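Local coordinates for sugar ABC transporter substrate-binding protein (Treponema pallidum subsp. pallidum, PDB 5U2P), which probably binds a small ligand, perhaps a sugar, in the periplasm and delivers it to an ABC transporter for import, at residues Pro179-Thr184 with Ala264-Ser269; Leu142-Asp147 with Gly286-Pro291. All blocks are in the same frame, centred on the assembly; numbering follows the deposited sequence.

Contact 1. Residues Pro179-Thr184 with Ala264-Ser269; sequences PLALST and AMYFGS
Pro179-Ala181 runs parallel to Ala264-Phe267, with Leu180 paired to Met265 and Ala181 to Tyr266. Ala181 is held through both its N and its O. Ala181 N gives a nearly straight bond to Met265 O (2.8 Å, 169° at the hydrogen), and Ala181 O accepts from Phe267 N at 3.1 Å. A weak bond from Met265 N to Pro179 O marks the start of the pairing. Beyond Ala181 the backbones part, and a water takes over: it accepts from Ser183 N and donates to Phe267 O.

The side chains divide between two faces. On one, Leu180 CD1 lies 3.9 Å from Met265 CB and also reaches Phe267 CB. Leu182 CD2 packs against the same Phe267 CB at 4.0 Å. On the other, the Tyr266 ring reaches along the other segment as far as Ser183, with CG anti to the backbone N (chi1 168°). Tyr266 CD1 comes 3.3 Å from Ala181 O, and Tyr266 OH meets Ser183 OG at 2.7 Å, with OG in the ring plane at its edge. Ser183 O is held separately by His190 NE2. Leu142 touches both Leu180 and Met265 from strand 138-145.

The buried hydroxyls of Tyr266 and Ser183 share one hydrogen bond, in which either could be the donor. With the water, it continues the polar link where direct backbone bonding stops, while the contacts between the segments on the Leu180 and Phe267 side are apolar.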
ATOM      1  N   PRO A 179      -3.838 -21.995 -11.391  1.00 42.29           N
ATOM      2  CA  PRO A 179      -5.105 -21.393 -10.974  1.00 33.83           C
ATOM      3  C   PRO A 179      -4.911 -20.021 -10.330  1.00 25.38           C
ATOM      4  O   PRO A 179      -5.523 -19.050 -10.775  1.00 30.16           O
ATOM      5  CB  PRO A 179      -5.665 -22.411  -9.955  1.00 27.38           C
ATOM      6  CG  PRO A 179      -4.831 -23.665 -10.124  1.00 37.37           C
ATOM      7  CD  PRO A 179      -3.484 -23.145 -10.541  1.00 43.12           C
ATOM      8  N   LEU A 180      -4.073 -19.956  -9.297  1.00 31.39           N
ATOM      9  CA  LEU A 180      -3.807 -18.703  -8.582  1.00 21.05           C
ATOM     10  C   LEU A 180      -2.307 -18.464  -8.461  1.00 30.52           C
ATOM     11  O   LEU A 180      -1.628 -19.086  -7.653  1.00 28.76           O
ATOM     12  CB  LEU A 180      -4.442 -18.712  -7.188  1.00 21.82           C
ATOM     13  CG  LEU A 180      -4.268 -17.460  -6.320  1.00 26.56           C
ATOM     14  CD1 LEU A 180      -4.860 -16.247  -6.993  1.00 28.33           C
ATOM     15  CD2 LEU A 180      -4.898 -17.656  -4.940  1.00 26.69           C
ATOM     16  N   ALA A 181      -1.812 -17.536  -9.269  1.00 18.95           N
ATOM     17  CA  ALA A 181      -0.415 -17.170  -9.293  1.00 20.65           C
ATOM     18  C   ALA A 181      -0.062 -16.073  -8.282  1.00 26.49           C
ATOM     19  O   ALA A 181      -0.855 -15.143  -8.010  1.00 20.83           O
ATOM     20  CB  ALA A 181      -0.033 -16.724 -10.705  1.00 23.69           C
ATOM     21  N   LEU A 182       1.143 -16.207  -7.739  1.00 21.45           N
ATOM     22  CA  LEU A 182       1.741 -15.281  -6.772  1.00 16.61           C
ATOM     23  C   LEU A 182       3.150 -14.968  -7.218  1.00 22.20           C
ATOM     24  O   LEU A 182       3.821 -15.821  -7.805  1.00 24.55           O
ATOM     25  CB  LEU A 182       1.760 -15.895  -5.365  1.00 18.45           C
ATOM     26  CG  LEU A 182       0.424 -16.392  -4.822  1.00 20.26           C
ATOM     27  CD1 LEU A 182       0.632 -17.107  -3.503  1.00 25.34           C
ATOM     28  CD2 LEU A 182      -0.576 -15.240  -4.633  1.00 19.40           C
ATOM     29  N   SER A 183       3.601 -13.751  -6.946  1.00 19.14           N
ATOM     30  CA  SER A 183       4.949 -13.336  -7.284  1.00 22.50           C
ATOM     31  C   SER A 183       5.790 -13.071  -6.046  1.00 26.06           C
ATOM     32  O   SER A 183       5.287 -12.720  -4.968  1.00 22.21           O
ATOM     33  CB  SER A 183       4.907 -12.090  -8.181  1.00 19.35           C
ATOM     34  OG  SER A 183       4.303 -11.004  -7.544  1.00 22.73           O
ATOM     35  N   THR A 184       7.095 -13.222  -6.209  1.00 21.16           N
ATOM     36  CA  THR A 184       8.008 -13.126  -5.086  1.00 18.55           C
ATOM     37  C   THR A 184       8.114 -11.698  -4.577  1.00 22.27           C
ATOM     38  O   THR A 184       8.015 -10.752  -5.354  1.00 22.40           O
ATOM     39  CB  THR A 184       9.413 -13.636  -5.472  1.00 28.05           C
ATOM     40  OG1 THR A 184      10.209 -13.780  -4.293  1.00 32.58           O
ATOM     41  CG2 THR A 184      10.102 -12.689  -6.423  1.00 31.97           C
ATOM     42  N   ALA A 264      -4.891 -17.871 -14.758  1.00 28.41           N
ATOM     43  CA  ALA A 264      -6.280 -17.431 -14.648  1.00 31.92           C
ATOM     44  C   ALA A 264      -6.407 -16.244 -13.718  1.00 26.54           C
ATOM     45  O   ALA A 264      -7.100 -15.268 -14.031  1.00 27.81           O
ATOM     46  CB  ALA A 264      -7.156 -18.570 -14.156  1.00 38.71           C
ATOM     47  N   MET A 265      -5.734 -16.346 -12.579  1.00 28.35           N
ATOM     48  CA  MET A 265      -5.826 -15.379 -11.495  1.00 26.14           C
ATOM     49  C   MET A 265      -4.440 -15.063 -10.937  1.00 23.64           C
ATOM     50  O   MET A 265      -3.602 -15.945 -10.812  1.00 25.08           O
ATOM     51  CB  MET A 265      -6.707 -15.916 -10.366  1.00 28.90           C
ATOM     52  CG  MET A 265      -8.156 -16.092 -10.726  1.00 31.68           C
ATOM     53  SD  MET A 265      -9.116 -16.727  -9.348  1.00 31.11           S
ATOM     54  CE  MET A 265      -8.472 -18.391  -9.232  1.00 34.62           C
ATOM     55  N   TYR A 266      -4.233 -13.797 -10.591  1.00 21.39           N
ATOM     56  CA  TYR A 266      -3.021 -13.349  -9.925  1.00 21.52           C
ATOM     57  C   TYR A 266      -3.434 -12.517  -8.724  1.00 20.91           C
ATOM     58  O   TYR A 266      -4.261 -11.633  -8.864  1.00 20.48           O
ATOM     59  CB  TYR A 266      -2.135 -12.527 -10.879  1.00 20.15           C
ATOM     60  CG  TYR A 266      -1.030 -11.813 -10.132  1.00 18.42           C
ATOM     61  CD1 TYR A 266       0.099 -12.502  -9.700  1.00 18.36           C
ATOM     62  CD2 TYR A 266      -1.151 -10.480  -9.791  1.00 18.76           C
ATOM     63  CE1 TYR A 266       1.113 -11.838  -9.001  1.00 18.70           C
ATOM     64  CE2 TYR A 266      -0.168  -9.830  -9.086  1.00 22.76           C
ATOM     65  CZ  TYR A 266       0.956 -10.514  -8.692  1.00 22.30           C
ATOM     66  OH  TYR A 266       1.906  -9.824  -7.988  1.00 26.46           O
ATOM     67  N   PHE A 267      -2.913 -12.819  -7.532  1.00 17.48           N
ATOM     68  CA  PHE A 267      -3.140 -11.961  -6.384  1.00 17.44           C
ATOM     69  C   PHE A 267      -1.878 -11.183  -6.046  1.00 21.88           C
ATOM     70  O   PHE A 267      -0.806 -11.756  -5.855  1.00 17.60           O
ATOM     71  CB  PHE A 267      -3.579 -12.719  -5.127  1.00 19.45           C
ATOM     72  CG  PHE A 267      -3.869 -11.790  -3.994  1.00 17.38           C
ATOM     73  CD1 PHE A 267      -5.060 -11.091  -3.964  1.00 17.96           C
ATOM     74  CD2 PHE A 267      -2.914 -11.520  -3.015  1.00 20.61           C
ATOM     75  CE1 PHE A 267      -5.317 -10.171  -2.964  1.00 22.94           C
ATOM     76  CE2 PHE A 267      -3.173 -10.618  -2.022  1.00 22.10           C
ATOM     77  CZ  PHE A 267      -4.374  -9.943  -1.991  1.00 25.17           C
ATOM     78  N   GLY A 268      -2.021  -9.870  -5.967  1.00 18.60           N
ATOM     79  CA  GLY A 268      -0.913  -9.015  -5.642  1.00 20.63           C
ATOM     80  C   GLY A 268      -1.167  -7.570  -5.969  1.00 17.65           C
ATOM     81  O   GLY A 268      -2.314  -7.110  -6.059  1.00 18.29           O
ATOM     82  N   SER A 269      -0.066  -6.854  -6.146  1.00 18.53           N
ATOM     83  CA  SER A 269      -0.087  -5.420  -6.351  1.00 21.39           C
ATOM     84  C   SER A 269      -0.711  -5.010  -7.672  1.00 18.58           C
ATOM     85  O   SER A 269      -0.412  -5.604  -8.711  1.00 19.78           O
ATOM     86  CB  SER A 269       1.329  -4.871  -6.308  1.00 22.51           C
ATOM     87  OG  SER A 269       1.306  -3.505  -6.638  1.00 20.85           O
TER
HETATM   88  O   HOH W   1       1.793 -12.223  -5.273  1.00 22.09           O

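Contact 2. Residues Leu142-Asp147 with Gly286-Pro291; sequences LFYNKD and GACVLP
Leu142-Asn145 and Gly286-Cys288 are antiparallel strands, with axes 4.6 Å apart at closest approach and N-to-C directions 150° apart. Leu142 with Cys288 and Tyr144 with Gly286 are hydrogen-bonded pairs, each closed by two backbone bonds. Phe143 with Ala287 is the non-hydrogen-bonded pair between them. The straightest bond is Gly286 N to Tyr144 O, 2.8 Å long. CA-H groups of Phe143 and Ala287 add contacts to the carbonyls of Gly286 and Leu142.

The Tyr144 ring lies over Gly286. Its CG stands between the backbone N and the carbonyl carbon (chi1 63°), which turns the ring across the neighbouring strand. Gly286 CA sits over one face, 4.0 Å from the centroid and offset toward the rim, a CH-pi contact. The aliphatic chain of Lys146 runs past Gly286, with CG and CE both close to it. Cys288 SG approaches the Tyr144 ring obliquely, 4.1 Å from Tyr144 CE1, and also touches Leu142 CD2. The other branch of Leu142, CD1, meets Leu290 CD1 at 3.9 Å, the two side chains crossing at about a right angle. On the opposite face of the sheet, Ala287 CB packs against Phe143 CD1 and CE1, both at 3.5 Å.

Tyr144 OH bonds to Glu156, and its ring stacks with Phe149. Asn145 is the N-cap of helix 146-151, its OD1 accepting from Leu148 N and, weakly, from Asp147 N. The arrangement is an inner strand that runs straight into a capped helix, beside an antiparallel neighbour, in the mixed sheet of an alpha/beta lobe, consistent with a periplasmic solute-binding protein.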
ATOM      1  N   LEU A 142      -7.270  -9.305  -6.335  1.00 20.09           N
ATOM      2  CA  LEU A 142      -7.324 -10.483  -7.193  1.00 17.86           C
ATOM      3  C   LEU A 142      -7.589 -10.029  -8.609  1.00 22.76           C
ATOM      4  O   LEU A 142      -8.678  -9.552  -8.928  1.00 21.45           O
ATOM      5  CB  LEU A 142      -8.417 -11.432  -6.715  1.00 26.34           C
ATOM      6  CG  LEU A 142      -8.509 -12.770  -7.452  1.00 25.25           C
ATOM      7  CD1 LEU A 142      -7.262 -13.622  -7.228  1.00 37.43           C
ATOM      8  CD2 LEU A 142      -9.766 -13.514  -6.991  1.00 32.14           C
ATOM      9  N   PHE A 143      -6.577 -10.157  -9.448  1.00 17.94           N
ATOM     10  CA  PHE A 143      -6.685  -9.818 -10.853  1.00 21.53           C
ATOM     11  C   PHE A 143      -6.914 -11.087 -11.655  1.00 28.24           C
ATOM     12  O   PHE A 143      -6.291 -12.120 -11.393  1.00 25.55           O
ATOM     13  CB  PHE A 143      -5.436  -9.090 -11.298  1.00 17.54           C
ATOM     14  CG  PHE A 143      -5.233  -7.793 -10.587  1.00 18.51           C
ATOM     15  CD1 PHE A 143      -5.922  -6.665 -10.988  1.00 22.25           C
ATOM     16  CD2 PHE A 143      -4.405  -7.703  -9.489  1.00 16.97           C
ATOM     17  CE1 PHE A 143      -5.763  -5.464 -10.334  1.00 20.50           C
ATOM     18  CE2 PHE A 143      -4.229  -6.510  -8.834  1.00 20.37           C
ATOM     19  CZ  PHE A 143      -4.921  -5.383  -9.253  1.00 20.37           C
ATOM     20  N   TYR A 144      -7.839 -11.032 -12.599  1.00 24.69           N
ATOM     21  CA  TYR A 144      -8.162 -12.211 -13.372  1.00 23.66           C
ATOM     22  C   TYR A 144      -8.400 -11.907 -14.839  1.00 25.47           C
ATOM     23  O   TYR A 144      -8.706 -10.769 -15.235  1.00 23.88           O
ATOM     24  CB  TYR A 144      -9.372 -12.922 -12.786  1.00 24.99           C
ATOM     25  CG  TYR A 144     -10.668 -12.147 -12.805  1.00 27.61           C
ATOM     26  CD1 TYR A 144     -10.997 -11.294 -11.762  1.00 27.79           C
ATOM     27  CD2 TYR A 144     -11.577 -12.287 -13.854  1.00 29.08           C
ATOM     28  CE1 TYR A 144     -12.192 -10.587 -11.758  1.00 33.80           C
ATOM     29  CE2 TYR A 144     -12.777 -11.590 -13.853  1.00 39.40           C
ATOM     30  CZ  TYR A 144     -13.075 -10.742 -12.805  1.00 40.95           C
ATOM     31  OH  TYR A 144     -14.248 -10.035 -12.778  1.00 37.70           O
ATOM     32  N   ASN A 145      -8.189 -12.947 -15.630  1.00 23.38           N
ATOM     33  CA  ASN A 145      -8.356 -12.900 -17.076  1.00 25.28           C
ATOM     34  C   ASN A 145      -9.814 -13.177 -17.437  1.00 26.71           C
ATOM     35  O   ASN A 145     -10.249 -14.334 -17.446  1.00 30.89           O
ATOM     36  CB  ASN A 145      -7.427 -13.913 -17.753  1.00 31.96           C
ATOM     37  CG  ASN A 145      -7.455 -13.804 -19.266  1.00 34.36           C
ATOM     38  OD1 ASN A 145      -8.465 -13.410 -19.846  1.00 33.63           O
ATOM     39  ND2 ASN A 145      -6.337 -14.131 -19.912  1.00 31.92           N
ATOM     40  N   LYS A 146     -10.551 -12.109 -17.737  1.00 35.19           N
ATOM     41  CA  LYS A 146     -11.991 -12.188 -18.010  1.00 31.78           C
ATOM     42  C   LYS A 146     -12.332 -13.136 -19.161  1.00 28.34           C
ATOM     43  O   LYS A 146     -13.377 -13.782 -19.142  1.00 39.05           O
ATOM     44  CB  LYS A 146     -12.546 -10.803 -18.338  1.00 38.00           C
ATOM     45  CG  LYS A 146     -12.710  -9.858 -17.174  1.00 48.88           C
ATOM     46  CD  LYS A 146     -13.364  -8.559 -17.633  1.00 60.81           C
ATOM     47  CE  LYS A 146     -13.775  -7.692 -16.461  1.00 66.37           C
ATOM     48  NZ  LYS A 146     -14.422  -6.427 -16.907  1.00 69.26           N
ATOM     49  N   ASP A 147     -11.455 -13.215 -20.160  1.00 34.22           N
ATOM     50  CA  ASP A 147     -11.703 -14.069 -21.323  1.00 43.20           C
ATOM     51  C   ASP A 147     -11.605 -15.533 -20.950  1.00 50.53           C
ATOM     52  O   ASP A 147     -12.427 -16.330 -21.382  1.00 41.66           O
ATOM     53  CB  ASP A 147     -10.724 -13.769 -22.464  1.00 43.91           C
ATOM     54  CG  ASP A 147     -10.975 -12.423 -23.123  1.00 52.32           C
ATOM     55  OD1 ASP A 147     -12.112 -11.912 -23.052  1.00 62.93           O
ATOM     56  OD2 ASP A 147     -10.027 -11.877 -23.728  1.00 70.51           O
ATOM     57  N   GLY A 286      -9.911  -8.277 -15.138  1.00 34.47           N
ATOM     58  CA  GLY A 286     -10.806  -7.858 -14.078  1.00 41.23           C
ATOM     59  C   GLY A 286     -10.067  -7.827 -12.758  1.00 36.05           C
ATOM     60  O   GLY A 286      -8.975  -8.396 -12.649  1.00 25.18           O
ATOM     61  N   ALA A 287     -10.643  -7.146 -11.771  1.00 28.22           N
ATOM     62  CA  ALA A 287     -10.053  -7.048 -10.432  1.00 28.60           C
ATOM     63  C   ALA A 287     -11.126  -7.028  -9.354  1.00 28.18           C
ATOM     64  O   ALA A 287     -12.038  -6.198  -9.381  1.00 37.70           O
ATOM     65  CB  ALA A 287      -9.197  -5.806 -10.315  1.00 28.31           C
ATOM     66  N   CYS A 288     -10.984  -7.901  -8.369  1.00 24.84           N
ATOM     67  CA  CYS A 288     -11.952  -7.986  -7.287  1.00 25.80           C
ATOM     68  C   CYS A 288     -11.264  -8.274  -5.969  1.00 29.02           C
ATOM     69  O   CYS A 288     -10.060  -8.541  -5.918  1.00 23.97           O
ATOM     70  CB  CYS A 288     -12.982  -9.075  -7.585  1.00 27.87           C
ATOM     71  SG  CYS A 288     -12.260 -10.726  -7.706  1.00 27.75           S
ATOM     72  N   VAL A 289     -12.041  -8.201  -4.897  1.00 24.63           N
ATOM     73  CA  VAL A 289     -11.561  -8.547  -3.571  1.00 26.16           C
ATOM     74  C   VAL A 289     -11.160 -10.005  -3.518  1.00 38.75           C
ATOM     75  O   VAL A 289     -11.830 -10.856  -4.101  1.00 29.78           O
ATOM     76  CB  VAL A 289     -12.639  -8.263  -2.516  1.00 47.53           C
ATOM     77  CG1 VAL A 289     -12.351  -8.988  -1.205  1.00 45.85           C
ATOM     78  CG2 VAL A 289     -12.736  -6.767  -2.303  1.00 34.35           C
ATOM     79  N   LEU A 290     -10.067 -10.305  -2.823  1.00 33.39           N
ATOM     80  CA  LEU A 290      -9.707 -11.705  -2.598  1.00 42.27           C
ATOM     81  C   LEU A 290     -10.495 -12.245  -1.411  1.00 27.02           C
ATOM     82  O   LEU A 290     -10.232 -11.853  -0.269  1.00 30.41           O
ATOM     83  CB  LEU A 290      -8.210 -11.861  -2.346  1.00 34.48           C
ATOM     84  CG  LEU A 290      -7.734 -13.300  -2.094  1.00 37.47           C
ATOM     85  CD1 LEU A 290      -7.592 -14.106  -3.387  1.00 37.32           C
ATOM     86  CD2 LEU A 290      -6.439 -13.252  -1.351  1.00 34.23           C
ATOM     87  N   PRO A 291     -11.468 -13.149  -1.662  1.00 35.30           N
ATOM     88  CA  PRO A 291     -12.299 -13.574  -0.526  1.00 47.88           C
ATOM     89  C   PRO A 291     -11.628 -14.641   0.340  1.00 52.74           C
ATOM     90  O   PRO A 291     -11.950 -15.827   0.229  1.00 52.06           O
ATOM     91  CB  PRO A 291     -13.551 -14.121  -1.207  1.00 39.19           C
ATOM     92  CG  PRO A 291     -13.047 -14.677  -2.503  1.00 51.24           C
ATOM     93  CD  PRO A 291     -11.902 -13.783  -2.924  1.00 45.96           C
TER

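In the fold
Both contacts are buried and belong to one mixed sheet. Strand 138-145 pairs with 263-267 and with 285-288, so the order across this part is 178-181, 263-267, 138-145, 285-288. Contact 1 joins the first two strands in parallel; contact 2 joins the last two antiparallel. Between them, Tyr266 N meets Phe143 O and Ala264 O meets Asn145 N, both probable hydrogen bonds, and Phe267 packs on Leu290. Contact 1 relies more on polar links outside the strand pairing. Contact 2 has regular backbone pairing throughout its strands, with aromatic and sulfur packing and a lysine chain at its more exposed margin.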